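PDB 3Q9T: choline dehydrogenase and related flavoproteins from Aspergillus oryzae, which oxidises formate using a modified flavin, 8-formyl-FAD, as a member of the glucose-methanol-choline oxidoreductase family. Local coordinates for residues A[516-521]-A[531-536]; A[113-118]-A[545-550]; A[79-84]-A[404-409]. One frame throughout, in Å; residues are numbered along the deposited sequence. Where two conformers were deposited one is given.

Contact 1 of 3, residues A[516-521]-A[531-536]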
ATOM      1  N   ARG A 516     -18.866  11.469  16.942  1.00 15.07           N
ATOM      2  CA  ARG A 516     -18.434  12.619  17.693  1.00 16.76           C
ATOM      3  C   ARG A 516     -19.518  13.313  18.503  1.00 22.55           C
ATOM      4  O   ARG A 516     -20.700  13.336  18.126  1.00 19.87           O
ATOM      5  CB  ARG A 516     -17.770  13.630  16.766  1.00 14.72           C
ATOM      6  CG  ARG A 516     -18.731  14.394  15.871  1.00 18.60           C
ATOM      7  CD  ARG A 516     -17.935  15.213  14.856  1.00 15.63           C
ATOM      8  NE  ARG A 516     -18.801  15.904  13.925  1.00 19.54           N
ATOM      9  CZ  ARG A 516     -18.370  16.713  12.968  1.00 18.18           C
ATOM     10  NH1 ARG A 516     -17.066  16.924  12.808  1.00 15.91           N
ATOM     11  NH2 ARG A 516     -19.247  17.300  12.168  1.00 16.00           N
ATOM     12  N   LEU A 517     -19.087  13.870  19.628  1.00 19.04           N
ATOM     13  CA  LEU A 517     -19.990  14.671  20.421  0.58 17.89           C
ATOM     14  C   LEU A 517     -20.498  15.832  19.564  1.00 18.00           C
ATOM     15  O   LEU A 517     -19.786  16.365  18.699  1.00 18.37           O
ATOM     16  CB  LEU A 517     -19.333  15.125  21.726  0.58 16.94           C
ATOM     17  CG  LEU A 517     -18.641  16.478  21.793  0.58 16.02           C
ATOM     18  CD1 LEU A 517     -19.686  17.533  21.666  0.58 19.39           C
ATOM     19  CD2 LEU A 517     -17.926  16.617  23.112  0.58 13.64           C
ATOM     20  N   SER A 518     -21.757  16.188  19.795  1.00 17.27           N
ATOM     21  CA  SER A 518     -22.419  17.189  18.961  1.00 15.44           C
ATOM     22  C   SER A 518     -23.708  17.709  19.594  1.00 18.63           C
ATOM     23  O   SER A 518     -24.217  17.141  20.555  1.00 23.46           O
ATOM     24  CB  SER A 518     -22.734  16.582  17.591  1.00 15.31           C
ATOM     25  OG  SER A 518     -23.660  15.515  17.734  1.00 19.83           O
ATOM     26  N   LYS A 519     -24.264  18.768  19.021  1.00 21.02           N
ATOM     27  CA  LYS A 519     -25.499  19.332  19.550  1.00 27.13           C
ATOM     28  C   LYS A 519     -26.757  18.693  18.958  1.00 28.64           C
ATOM     29  O   LYS A 519     -27.820  18.778  19.553  1.00 22.28           O
ATOM     30  CB  LYS A 519     -25.518  20.854  19.376  1.00 21.93           C
ATOM     31  CG  LYS A 519     -24.541  21.556  20.322  1.00 28.39           C
ATOM     32  CD  LYS A 519     -24.327  23.007  19.943  1.00 37.89           C
ATOM     33  CE  LYS A 519     -23.608  23.758  21.064  1.00 34.67           C
ATOM     34  NZ  LYS A 519     -23.110  25.083  20.587  1.00 37.07           N
ATOM     35  N   ASN A 520     -26.631  18.051  17.800  1.00 16.41           N
ATOM     36  CA  ASN A 520     -27.768  17.389  17.165  1.00 28.08           C
ATOM     37  C   ASN A 520     -27.265  16.423  16.120  1.00 22.08           C
ATOM     38  O   ASN A 520     -26.090  16.451  15.763  1.00 23.62           O
ATOM     39  CB  ASN A 520     -28.673  18.410  16.477  1.00 23.45           C
ATOM     40  CG  ASN A 520     -27.914  19.265  15.506  1.00 23.03           C
ATOM     41  OD1 ASN A 520     -27.401  18.777  14.489  1.00 26.25           O
ATOM     42  ND2 ASN A 520     -27.812  20.548  15.815  1.00 25.93           N
ATOM     43  N   ILE A 521     -28.167  15.606  15.590  1.00 27.16           N
ATOM     44  CA  ILE A 521     -27.760  14.512  14.713  1.00 21.80           C
ATOM     45  C   ILE A 521     -27.249  14.981  13.357  1.00 20.85           C
ATOM     46  O   ILE A 521     -26.642  14.210  12.609  1.00 24.26           O
ATOM     47  CB  ILE A 521     -28.896  13.466  14.557  1.00 27.53           C
ATOM     48  CG1 ILE A 521     -28.321  12.105  14.142  1.00 22.86           C
ATOM     49  CG2 ILE A 521     -29.986  13.971  13.602  1.00 14.08           C
ATOM     50  CD1 ILE A 521     -29.321  10.982  14.215  1.00 20.30           C
ATOM     51  N   LYS A 531     -24.989  10.775  24.895  1.00 17.26           N
ATOM     52  CA  LYS A 531     -26.094   9.905  24.482  1.00 25.46           C
ATOM     53  C   LYS A 531     -26.208   9.872  22.960  1.00 21.35           C
ATOM     54  O   LYS A 531     -26.135  10.919  22.309  1.00 20.07           O
ATOM     55  CB  LYS A 531     -27.420  10.388  25.073  1.00 17.66           C
ATOM     56  CG  LYS A 531     -27.477  10.325  26.586  1.00 22.32           C
ATOM     57  CD  LYS A 531     -28.785  10.890  27.085  1.00 21.47           C
ATOM     58  CE  LYS A 531     -28.925  10.686  28.565  1.00 27.59           C
ATOM     59  NZ  LYS A 531     -30.343  10.841  28.941  1.00 31.80           N
ATOM     60  N   VAL A 532     -26.393   8.674  22.400  1.00 16.80           N
ATOM     61  CA  VAL A 532     -26.565   8.522  20.953  1.00 18.51           C
ATOM     62  C   VAL A 532     -27.845   9.232  20.465  1.00 20.06           C
ATOM     63  O   VAL A 532     -28.955   8.901  20.897  1.00 20.53           O
ATOM     64  CB  VAL A 532     -26.551   7.022  20.534  1.00 16.99           C
ATOM     65  CG1 VAL A 532     -26.794   6.863  19.036  1.00 21.07           C
ATOM     66  CG2 VAL A 532     -25.238   6.376  20.912  1.00 15.80           C
ATOM     67  N   HIS A 533     -27.693  10.227  19.593  1.00 19.86           N
ATOM     68  CA  HIS A 533     -28.858  10.920  19.033  1.00 18.49           C
ATOM     69  C   HIS A 533     -29.835   9.879  18.484  1.00 29.43           C
ATOM     70  O   HIS A 533     -29.465   9.023  17.670  1.00 24.53           O
ATOM     71  CB  HIS A 533     -28.467  11.874  17.895  1.00 20.57           C
ATOM     72  CG  HIS A 533     -27.586  13.014  18.311  1.00 24.22           C
ATOM     73  ND1 HIS A 533     -27.997  14.004  19.182  1.00 23.80           N
ATOM     74  CD2 HIS A 533     -26.326  13.345  17.938  1.00 22.32           C
ATOM     75  CE1 HIS A 533     -27.017  14.876  19.350  1.00 23.29           C
ATOM     76  NE2 HIS A 533     -25.993  14.500  18.606  1.00 24.94           N
ATOM     77  N   GLY A 534     -31.082   9.943  18.931  1.00 23.10           N
ATOM     78  CA  GLY A 534     -32.108   9.062  18.418  1.00 23.28           C
ATOM     79  C   GLY A 534     -32.373   7.831  19.260  1.00 21.16           C
ATOM     80  O   GLY A 534     -33.353   7.130  19.035  1.00 25.58           O
ATOM     81  N   ILE A 535     -31.507   7.560  20.229  1.00 23.54           N
ATOM     82  CA  ILE A 535     -31.625   6.331  21.012  1.00 24.66           C
ATOM     83  C   ILE A 535     -31.564   6.608  22.512  1.00 23.15           C
ATOM     84  O   ILE A 535     -30.750   7.393  22.965  1.00 24.24           O
ATOM     85  CB  ILE A 535     -30.528   5.326  20.631  1.00 18.84           C
ATOM     86  CG1 ILE A 535     -30.598   4.984  19.139  1.00 25.41           C
ATOM     87  CG2 ILE A 535     -30.672   4.032  21.431  1.00 23.52           C
ATOM     88  CD1 ILE A 535     -31.729   4.040  18.768  1.00 25.60           C
ATOM     89  N   LYS A 536     -32.434   5.970  23.285  1.00 19.49           N
ATOM     90  CA  LYS A 536     -32.375   6.105  24.737  1.00 20.39           C
ATOM     91  C   LYS A 536     -31.568   4.966  25.351  1.00 19.53           C
ATOM     92  O   LYS A 536     -31.487   3.877  24.784  1.00 19.70           O
ATOM     93  CB  LYS A 536     -33.780   6.104  25.334  1.00 29.29           C
ATOM     94  CG  LYS A 536     -34.747   7.111  24.733  1.00 32.01           C
ATOM     95  CD  LYS A 536     -36.149   6.829  25.284  1.00 40.93           C
ATOM     96  CE  LYS A 536     -37.244   7.557  24.518  1.00 56.38           C
ATOM     97  NZ  LYS A 536     -38.599   7.094  24.958  1.00 60.05           N
TER
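His533 pushes its imidazole against the bend that runs from Ser518 to Ile521, and nearly all of the contact is built round this one side chain. Its edge and one face are both used. At the edge, His533 NE2 donates to Ser518 OG over 2.7 Å, with an N-H...O angle of 155° and the oxygen lying in the plane of the ring. The face rests on backbone: Asn520 C sits 3.4 Å from His533 NE2 toward the rim, while the amide nitrogen of Ile521 lies over the middle of the ring. At the root of the ring, Ile521 CB packs on His533 CB at 3.7 Å, and Ile521 carries on past it. Its CG1 is anti to the backbone N (chi1 -157°), which takes Ile521 CD1 along the flank of His533 to within 4.0 Å of His533 O.

The outer side is loose. The CB bonds of Lys519 and Asn520 point away from 531-536 and both residues are exposed, though their backbone meets the ring. Gly534, in the type II turn from Val532 to Ile535, is exposed too. Ile521 and Ile535 both touch Val295 of strand 295-296.

Away from the FAD site, the contact joins two parts of one surface loop through a shared hydroxyl. Ser518 OG is also hydrogen-bonded to the carbonyl of Val526, in the loop between the segments. Since the hydroxyl can give its proton to that carbonyl, NE2 is probably a protonated nitrogen of His533.

Contact 2 of 3, residues A[113-118]-A[545-550]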
ATOM      1  N   GLU A 113     -16.405  23.593  22.325  1.00 22.41           N
ATOM      2  CA  GLU A 113     -17.665  24.238  22.668  1.00 29.37           C
ATOM      3  C   GLU A 113     -18.675  24.161  21.524  1.00 22.00           C
ATOM      4  O   GLU A 113     -19.869  23.997  21.745  1.00 20.43           O
ATOM      5  CB  GLU A 113     -17.451  25.703  23.057  1.00 27.82           C
ATOM      6  CG  GLU A 113     -18.760  26.473  23.128  1.00 32.13           C
ATOM      7  CD  GLU A 113     -18.651  27.767  23.902  1.00 39.44           C
ATOM      8  OE1 GLU A 113     -17.534  28.123  24.332  1.00 42.62           O
ATOM      9  OE2 GLU A 113     -19.695  28.429  24.094  1.00 46.76           O
ATOM     10  N   GLU A 114     -18.174  24.295  20.303  1.00 26.74           N
ATOM     11  CA  GLU A 114     -19.004  24.261  19.106  1.00 25.59           C
ATOM     12  C   GLU A 114     -19.752  22.945  18.977  1.00 23.68           C
ATOM     13  O   GLU A 114     -20.778  22.864  18.308  1.00 25.41           O
ATOM     14  CB  GLU A 114     -18.129  24.461  17.880  1.00 22.36           C
ATOM     15  CG  GLU A 114     -18.878  24.412  16.567  1.00 39.72           C
ATOM     16  CD  GLU A 114     -17.936  24.486  15.381  1.00 46.00           C
ATOM     17  OE1 GLU A 114     -16.709  24.550  15.610  1.00 44.18           O
ATOM     18  OE2 GLU A 114     -18.418  24.479  14.225  1.00 58.24           O
ATOM     19  N   PHE A 115     -19.233  21.910  19.626  1.00 21.86           N
ATOM     20  CA  PHE A 115     -19.853  20.600  19.550  1.00 17.72           C
ATOM     21  C   PHE A 115     -20.558  20.244  20.845  1.00 21.85           C
ATOM     22  O   PHE A 115     -21.638  19.663  20.826  1.00 22.22           O
ATOM     23  CB  PHE A 115     -18.798  19.540  19.219  1.00 15.61           C
ATOM     24  CG  PHE A 115     -18.129  19.755  17.894  1.00 17.81           C
ATOM     25  CD1 PHE A 115     -18.600  19.122  16.752  1.00 16.52           C
ATOM     26  CD2 PHE A 115     -17.043  20.608  17.785  1.00 15.33           C
ATOM     27  CE1 PHE A 115     -17.980  19.322  15.535  1.00 24.63           C
ATOM     28  CE2 PHE A 115     -16.421  20.819  16.571  1.00 15.19           C
ATOM     29  CZ  PHE A 115     -16.880  20.181  15.442  1.00 18.04           C
ATOM     30  N   GLY A 116     -19.947  20.586  21.977  1.00 22.70           N
ATOM     31  CA  GLY A 116     -20.451  20.108  23.255  1.00 26.57           C
ATOM     32  C   GLY A 116     -20.961  21.168  24.206  1.00 27.58           C
ATOM     33  O   GLY A 116     -21.400  20.846  25.315  1.00 22.66           O
ATOM     34  N   GLY A 117     -20.914  22.426  23.775  1.00 23.22           N
ATOM     35  CA  GLY A 117     -21.285  23.530  24.641  1.00 22.30           C
ATOM     36  C   GLY A 117     -20.236  23.735  25.719  1.00 26.84           C
ATOM     37  O   GLY A 117     -19.183  23.090  25.721  1.00 19.44           O
ATOM     38  N   LYS A 118     -20.536  24.626  26.657  1.00 25.86           N
ATOM     39  CA  LYS A 118     -19.542  25.084  27.623  1.00 24.51           C
ATOM     40  C   LYS A 118     -18.892  23.969  28.437  1.00 18.46           C
ATOM     41  O   LYS A 118     -17.713  24.042  28.757  1.00 23.86           O
ATOM     42  CB  LYS A 118     -20.156  26.128  28.567  1.00 26.88           C
ATOM     43  CG  LYS A 118     -19.341  27.400  28.669  1.00 45.08           C
ATOM     44  CD  LYS A 118     -19.175  28.049  27.298  1.00 42.36           C
ATOM     45  CE  LYS A 118     -18.395  29.367  27.382  1.00 57.20           C
ATOM     46  NZ  LYS A 118     -17.062  29.215  28.058  1.00 51.75           N
ATOM     47  N   VAL A 545     -15.687   9.823  20.190  1.00 17.45           N
ATOM     48  CA  VAL A 545     -16.491  10.886  20.717  1.00 17.13           C
ATOM     49  C   VAL A 545     -15.805  12.235  20.499  1.00 16.25           C
ATOM     50  O   VAL A 545     -16.468  13.264  20.326  1.00 20.63           O
ATOM     51  CB  VAL A 545     -16.731  10.577  22.210  1.00 19.92           C
ATOM     52  CG1 VAL A 545     -16.485  11.770  23.091  1.00 17.21           C
ATOM     53  CG2 VAL A 545     -18.104   9.962  22.400  1.00 18.32           C
ATOM     54  N   ILE A 546     -14.475  12.205  20.470  1.00 14.23           N
ATOM     55  CA  ILE A 546     -13.623  13.399  20.355  1.00 17.34           C
ATOM     56  C   ILE A 546     -13.846  14.206  19.076  1.00 15.81           C
ATOM     57  O   ILE A 546     -13.621  13.711  17.974  1.00 17.30           O
ATOM     58  CB  ILE A 546     -12.142  13.006  20.497  1.00 13.09           C
ATOM     59  CG1 ILE A 546     -11.909  12.411  21.891  1.00 17.09           C
ATOM     60  CG2 ILE A 546     -11.232  14.197  20.264  1.00 14.35           C
ATOM     61  CD1 ILE A 546     -10.526  11.737  22.072  1.00 14.69           C
ATOM     62  N   PRO A 547     -14.308  15.456  19.224  1.00 20.16           N
ATOM     63  CA  PRO A 547     -14.730  16.283  18.083  1.00 18.27           C
ATOM     64  C   PRO A 547     -13.605  17.101  17.404  1.00 20.64           C
ATOM     65  O   PRO A 547     -13.764  17.507  16.260  1.00 19.96           O
ATOM     66  CB  PRO A 547     -15.762  17.223  18.709  1.00 13.60           C
ATOM     67  CG  PRO A 547     -15.267  17.397  20.115  1.00 13.49           C
ATOM     68  CD  PRO A 547     -14.602  16.099  20.521  1.00 15.73           C
ATOM     69  N   ILE A 548     -12.513  17.355  18.111  1.00 20.49           N
ATOM     70  CA  ILE A 548     -11.340  18.034  17.555  1.00 19.91           C
ATOM     71  C   ILE A 548     -10.112  17.397  18.198  1.00 18.61           C
ATOM     72  O   ILE A 548      -9.960  17.437  19.419  1.00 18.10           O
ATOM     73  CB  ILE A 548     -11.320  19.524  17.901  1.00 19.58           C
ATOM     74  CG1 ILE A 548     -12.586  20.217  17.414  1.00 18.83           C
ATOM     75  CG2 ILE A 548     -10.093  20.199  17.277  1.00 20.29           C
ATOM     76  CD1 ILE A 548     -12.607  21.696  17.725  1.00 16.14           C
ATOM     77  N   ILE A 549      -9.248  16.787  17.397  1.00 14.02           N
ATOM     78  CA  ILE A 549      -8.159  15.973  17.964  1.00 18.53           C
ATOM     79  C   ILE A 549      -7.171  16.831  18.771  1.00 19.25           C
ATOM     80  O   ILE A 549      -6.749  17.885  18.322  1.00 19.69           O
ATOM     81  CB  ILE A 549      -7.412  15.183  16.857  1.00 16.58           C
ATOM     82  CG1 ILE A 549      -6.495  14.118  17.475  1.00 15.59           C
ATOM     83  CG2 ILE A 549      -6.646  16.151  15.942  1.00 15.73           C
ATOM     84  CD1 ILE A 549      -5.695  13.287  16.419  1.00 14.82           C
ATOM     85  N   PRO A 550      -6.835  16.394  19.992  1.00 28.08           N
ATOM     86  CA  PRO A 550      -5.896  17.155  20.834  1.00 18.56           C
ATOM     87  C   PRO A 550      -4.520  17.330  20.175  1.00 23.43           C
ATOM     88  O   PRO A 550      -4.210  16.628  19.206  1.00 20.58           O
ATOM     89  CB  PRO A 550      -5.787  16.297  22.106  1.00 15.29           C
ATOM     90  CG  PRO A 550      -7.099  15.546  22.164  1.00 16.18           C
ATOM     91  CD  PRO A 550      -7.505  15.303  20.730  1.00 16.27           C
TER
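Gly117 N donates to Glu113 O over 2.8 Å, closing the last turn of the short helix from which Phe115 reaches Pro547. This is a helix end packed on a proline-containing loop of the GMC oxidoreductase fold. The helix stops at Gly117, whose positive phi (71°) suits glycine and lets the chain turn off.

Across the contact there is no hydrogen bond; it is apolar. Pro547 CB lies over one face of the Phe115 ring in a CH-pi contact, 3.8 Å from the centroid and 22° off the ring normal. The carbon is offset toward the attachment side, coming to 3.6 Å from Phe115 CG. Phe115 has CG anti to its carbonyl carbon (chi1 -62°), which carries the ring off the helix and across the loop.

Ile548 also touches Thr108 of helix 106-110. The loop leads from strand 538-540 to helix 555-572, and the side chain of Pro547 is about 12 Å from the flavin cofactor. The Ile548 and Phe115 side chains cross at about a right angle, Ile548 CG1 lying 4.0 Å from Phe115 CE2 and Ile548 CD1 4.1 Å from that same ring carbon.

Contact 3 of 3, residues A[79-84]-A[404-409]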
ATOM      1  N   ARG A  79      -1.556   4.318  -0.114  1.00 16.29           N
ATOM      2  CA  ARG A  79      -0.910   3.220   0.583  1.00 16.56           C
ATOM      3  C   ARG A  79      -1.849   2.636   1.637  1.00 17.80           C
ATOM      4  O   ARG A  79      -2.550   3.362   2.338  1.00 19.87           O
ATOM      5  CB  ARG A  79       0.382   3.702   1.225  1.00 15.97           C
ATOM      6  CG  ARG A  79       1.074   2.699   2.113  1.00 13.00           C
ATOM      7  CD  ARG A  79       2.570   2.944   2.082  1.00 19.39           C
ATOM      8  NE  ARG A  79       2.941   4.277   2.551  1.00 14.65           N
ATOM      9  CZ  ARG A  79       2.987   4.620   3.839  1.00 18.54           C
ATOM     10  NH1 ARG A  79       2.685   3.736   4.775  1.00 19.85           N
ATOM     11  NH2 ARG A  79       3.336   5.842   4.199  1.00 15.63           N
ATOM     12  N   ILE A  80      -1.859   1.320   1.739  1.00 12.00           N
ATOM     13  CA  ILE A  80      -2.650   0.652   2.744  1.00 15.89           C
ATOM     14  C   ILE A  80      -1.642  -0.117   3.580  1.00 19.73           C
ATOM     15  O   ILE A  80      -0.623  -0.565   3.066  1.00 23.35           O
ATOM     16  CB  ILE A  80      -3.724  -0.249   2.116  1.00 16.85           C
ATOM     17  CG1 ILE A  80      -4.566  -0.935   3.203  1.00 20.89           C
ATOM     18  CG2 ILE A  80      -3.079  -1.273   1.168  1.00 19.80           C
ATOM     19  CD1 ILE A  80      -5.685  -1.838   2.625  1.00 12.52           C
ATOM     20  N   GLU A  81      -1.875  -0.194   4.884  1.00 18.61           N
ATOM     21  CA  GLU A  81      -0.915  -0.853   5.767  1.00 16.35           C
ATOM     22  C   GLU A  81      -1.556  -1.847   6.719  1.00 18.53           C
ATOM     23  O   GLU A  81      -2.762  -1.772   7.024  1.00 14.74           O
ATOM     24  CB  GLU A  81      -0.122   0.177   6.577  1.00 17.34           C
ATOM     25  CG  GLU A  81       0.749   1.124   5.748  1.00 16.54           C
ATOM     26  CD  GLU A  81       2.066   0.493   5.300  1.00 24.41           C
ATOM     27  OE1 GLU A  81       2.372  -0.634   5.731  1.00 20.78           O
ATOM     28  OE2 GLU A  81       2.806   1.137   4.521  1.00 26.75           O
ATOM     29  N   LYS A  82      -0.729  -2.775   7.188  1.00 13.88           N
ATOM     30  CA  LYS A  82      -1.093  -3.665   8.269  1.00 17.44           C
ATOM     31  C   LYS A  82       0.193  -4.021   8.980  1.00 20.07           C
ATOM     32  O   LYS A  82       1.165  -4.372   8.337  1.00 22.66           O
ATOM     33  CB  LYS A  82      -1.792  -4.915   7.732  1.00 18.27           C
ATOM     34  CG  LYS A  82      -1.963  -6.035   8.740  1.00 17.47           C
ATOM     35  CD  LYS A  82      -2.463  -7.272   8.032  1.00 23.88           C
ATOM     36  CE  LYS A  82      -2.633  -8.431   8.966  1.00 33.23           C
ATOM     37  NZ  LYS A  82      -3.681  -8.136   9.937  1.00 20.78           N
ATOM     38  N   PRO A  83       0.201  -3.950  10.316  1.00 22.40           N
ATOM     39  CA  PRO A  83      -0.960  -3.712  11.172  1.00 20.78           C
ATOM     40  C   PRO A  83      -1.152  -2.255  11.564  1.00 21.54           C
ATOM     41  O   PRO A  83      -0.195  -1.568  11.859  1.00 24.08           O
ATOM     42  CB  PRO A  83      -0.589  -4.493  12.440  1.00 28.10           C
ATOM     43  CG  PRO A  83       0.905  -4.279  12.545  1.00 24.11           C
ATOM     44  CD  PRO A  83       1.388  -4.352  11.101  1.00 26.43           C
ATOM     45  N   ASN A  84      -2.393  -1.796  11.579  1.00 23.25           N
ATOM     46  CA  ASN A  84      -2.711  -0.561  12.258  1.00 22.84           C
ATOM     47  C   ASN A  84      -3.113  -0.963  13.666  1.00 20.10           C
ATOM     48  O   ASN A  84      -4.259  -1.309  13.910  1.00 22.39           O
ATOM     49  CB  ASN A  84      -3.857   0.160  11.570  1.00 16.35           C
ATOM     50  CG  ASN A  84      -4.118   1.520  12.165  1.00 24.35           C
ATOM     51  OD1 ASN A  84      -5.147   2.156  11.884  1.00 25.63           O
ATOM     52  ND2 ASN A  84      -3.178   1.997  12.964  1.00 14.25           N
ATOM     53  N   PHE A 404       7.960   2.473  14.627  1.00 18.04           N
ATOM     54  CA  PHE A 404       7.984   3.704  13.839  1.00 15.11           C
ATOM     55  C   PHE A 404       8.803   3.583  12.560  1.00 17.42           C
ATOM     56  O   PHE A 404       9.218   4.587  11.999  1.00 19.75           O
ATOM     57  CB  PHE A 404       8.533   4.849  14.678  1.00 18.36           C
ATOM     58  CG  PHE A 404       7.703   5.166  15.883  1.00 20.50           C
ATOM     59  CD1 PHE A 404       6.522   5.880  15.754  1.00 16.68           C
ATOM     60  CD2 PHE A 404       8.101   4.749  17.151  1.00 20.80           C
ATOM     61  CE1 PHE A 404       5.754   6.182  16.858  1.00 18.38           C
ATOM     62  CE2 PHE A 404       7.328   5.065  18.278  1.00 22.48           C
ATOM     63  CZ  PHE A 404       6.154   5.782  18.116  1.00 15.82           C
ATOM     64  N   GLN A 405       9.036   2.352  12.115  1.00 19.00           N
ATOM     65  CA  GLN A 405       9.866   2.072  10.945  1.00 24.49           C
ATOM     66  C   GLN A 405       9.289   0.833  10.286  1.00 20.61           C
ATOM     67  O   GLN A 405       9.846  -0.264  10.374  1.00 19.20           O
ATOM     68  CB  GLN A 405      11.317   1.794  11.347  1.00 20.06           C
ATOM     69  CG  GLN A 405      12.083   2.991  11.862  1.00 20.96           C
ATOM     70  CD  GLN A 405      12.432   3.991  10.778  1.00 24.46           C
ATOM     71  OE1 GLN A 405      13.537   3.972  10.255  1.00 20.42           O
ATOM     72  NE2 GLN A 405      11.499   4.880  10.449  1.00 17.39           N
ATOM     73  N   TRP A 406       8.154   1.013   9.638  1.00 18.79           N
ATOM     74  CA  TRP A 406       7.342  -0.122   9.225  1.00 16.02           C
ATOM     75  C   TRP A 406       7.940  -0.864   8.032  1.00 21.50           C
ATOM     76  O   TRP A 406       7.604  -2.015   7.795  1.00 19.69           O
ATOM     77  CB  TRP A 406       5.924   0.343   8.897  1.00 15.03           C
ATOM     78  CG  TRP A 406       5.132   0.767  10.080  1.00 19.80           C
ATOM     79  CD1 TRP A 406       5.525   0.757  11.391  1.00 18.87           C
ATOM     80  CD2 TRP A 406       3.791   1.251  10.068  1.00 20.39           C
ATOM     81  NE1 TRP A 406       4.511   1.210  12.190  1.00 21.89           N
ATOM     82  CE2 TRP A 406       3.435   1.521  11.404  1.00 17.55           C
ATOM     83  CE3 TRP A 406       2.854   1.482   9.056  1.00 24.76           C
ATOM     84  CZ2 TRP A 406       2.186   2.010  11.755  1.00 16.24           C
ATOM     85  CZ3 TRP A 406       1.614   1.971   9.406  1.00 28.32           C
ATOM     86  CH2 TRP A 406       1.290   2.223  10.748  1.00 18.30           C
ATOM     87  N   HIS A 407       8.822  -0.218   7.272  1.00 16.84           N
ATOM     88  CA  HIS A 407       9.343  -0.891   6.077  1.00 21.12           C
ATOM     89  C   HIS A 407      10.839  -1.105   6.049  1.00 21.12           C
ATOM     90  O   HIS A 407      11.345  -1.642   5.077  1.00 19.90           O
ATOM     91  CB  HIS A 407       8.871  -0.197   4.790  1.00 14.01           C
ATOM     92  CG  HIS A 407       7.397  -0.308   4.571  1.00 23.26           C
ATOM     93  ND1 HIS A 407       6.809  -1.417   4.002  1.00 23.03           N
ATOM     94  CD2 HIS A 407       6.382   0.533   4.890  1.00 21.37           C
ATOM     95  CE1 HIS A 407       5.499  -1.243   3.952  1.00 21.13           C
ATOM     96  NE2 HIS A 407       5.213  -0.072   4.491  1.00 16.78           N
ATOM     97  N   PHE A 408      11.537  -0.694   7.113  1.00 24.23           N
ATOM     98  CA  PHE A 408      12.995  -0.821   7.188  1.00 23.88           C
ATOM     99  C   PHE A 408      13.405  -1.886   8.182  1.00 20.89           C
ATOM    100  O   PHE A 408      12.830  -1.989   9.257  1.00 26.94           O
ATOM    101  CB  PHE A 408      13.643   0.496   7.584  1.00 16.05           C
ATOM    102  CG  PHE A 408      13.167   1.675   6.775  1.00 20.28           C
ATOM    103  CD1 PHE A 408      12.825   1.524   5.439  1.00 20.04           C
ATOM    104  CD2 PHE A 408      13.047   2.937   7.360  1.00 17.03           C
ATOM    105  CE1 PHE A 408      12.392   2.624   4.688  1.00 20.30           C
ATOM    106  CE2 PHE A 408      12.606   4.031   6.627  1.00 18.49           C
ATOM    107  CZ  PHE A 408      12.283   3.873   5.284  1.00 18.57           C
ATOM    108  N   PRO A 409      14.408  -2.690   7.824  1.00 22.48           N
ATOM    109  CA  PRO A 409      14.832  -3.694   8.798  1.00 26.29           C
ATOM    110  C   PRO A 409      15.453  -3.041  10.030  1.00 26.69           C
ATOM    111  O   PRO A 409      15.822  -1.858  10.026  1.00 21.85           O
ATOM    112  CB  PRO A 409      15.863  -4.535   8.031  1.00 27.80           C
ATOM    113  CG  PRO A 409      16.287  -3.698   6.878  1.00 25.52           C
ATOM    114  CD  PRO A 409      15.162  -2.753   6.562  1.00 20.20           C
TER
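A histidine-carboxylate hydrogen bond at the interface with the second subunit joins strand 77-81 to the loop 404-409. His407 NE2 donates to Glu81 OE2 over 2.7 Å, almost straight at 170°. The oxygen lies in the plane of the imidazole and offers its syn lone pair, although carboxylate and ring are turned 61° from one another.

The same oxygen is gripped a second time: Arg79 NH1 reaches Glu81 OE2 at 2.6 Å in a salt bridge, from the anti side and tilted out of the carboxylate plane. Arg79 is also held by Tyr77 through NE and by the carbonyls of Leu502 and Cys505 through NH2, and these bonds fix the guanidinium. His407 ND1 is hydrogen-bonded to Asp503 of the second subunit. The two carboxylates would favour a doubly protonated imidazole, while the nearby Arg79 charge would oppose it and would help keep Glu81 ionised.

Next to this polar group lies Trp406. The bend of Glu81 at chi2 (-79°) swings the carboxylate to His407, while CB and CG lie beside the six-membered ring of the indole, with Glu81 CB 3.8 Å from Trp406 CZ3. Pro83 O stands over one face of the indole, 4.2 Å from Trp406 CH2, just after the cis peptide bond that precedes Pro83.

The side chain of Trp406 lies about 8 Å from the flavin cofactor. Hydrogen-bonded through NE1 to the carbonyl of Ala403, it packs on Met71 of strand 67-74, the antiparallel partner of 77-81, and on Gln506 and Thr507 of strand 506-507.

Overall arrangement
Starting from the N terminus, the chain passes 79-84 and then 113-118 before either finds its partner. Contact 3 closes first, when the loop ahead of strand 415-423 returns to the 67-74/77-81 hairpin. Contact 2 is still open at that point, so the two cross. Contact 1 then opens and closes within the loop between strands 506-507 and 538-540, entirely inside the span that contact 2 completes at 545-550. Contacts 1 and 2 also touch, through Leu517 N and Val545 O, 2.8 Å apart and probably hydrogen-bonded. Contact 3 stands apart across the chain's centre, about 12 Å from contact 2 at the nearest atoms, and adjoins the second subunit.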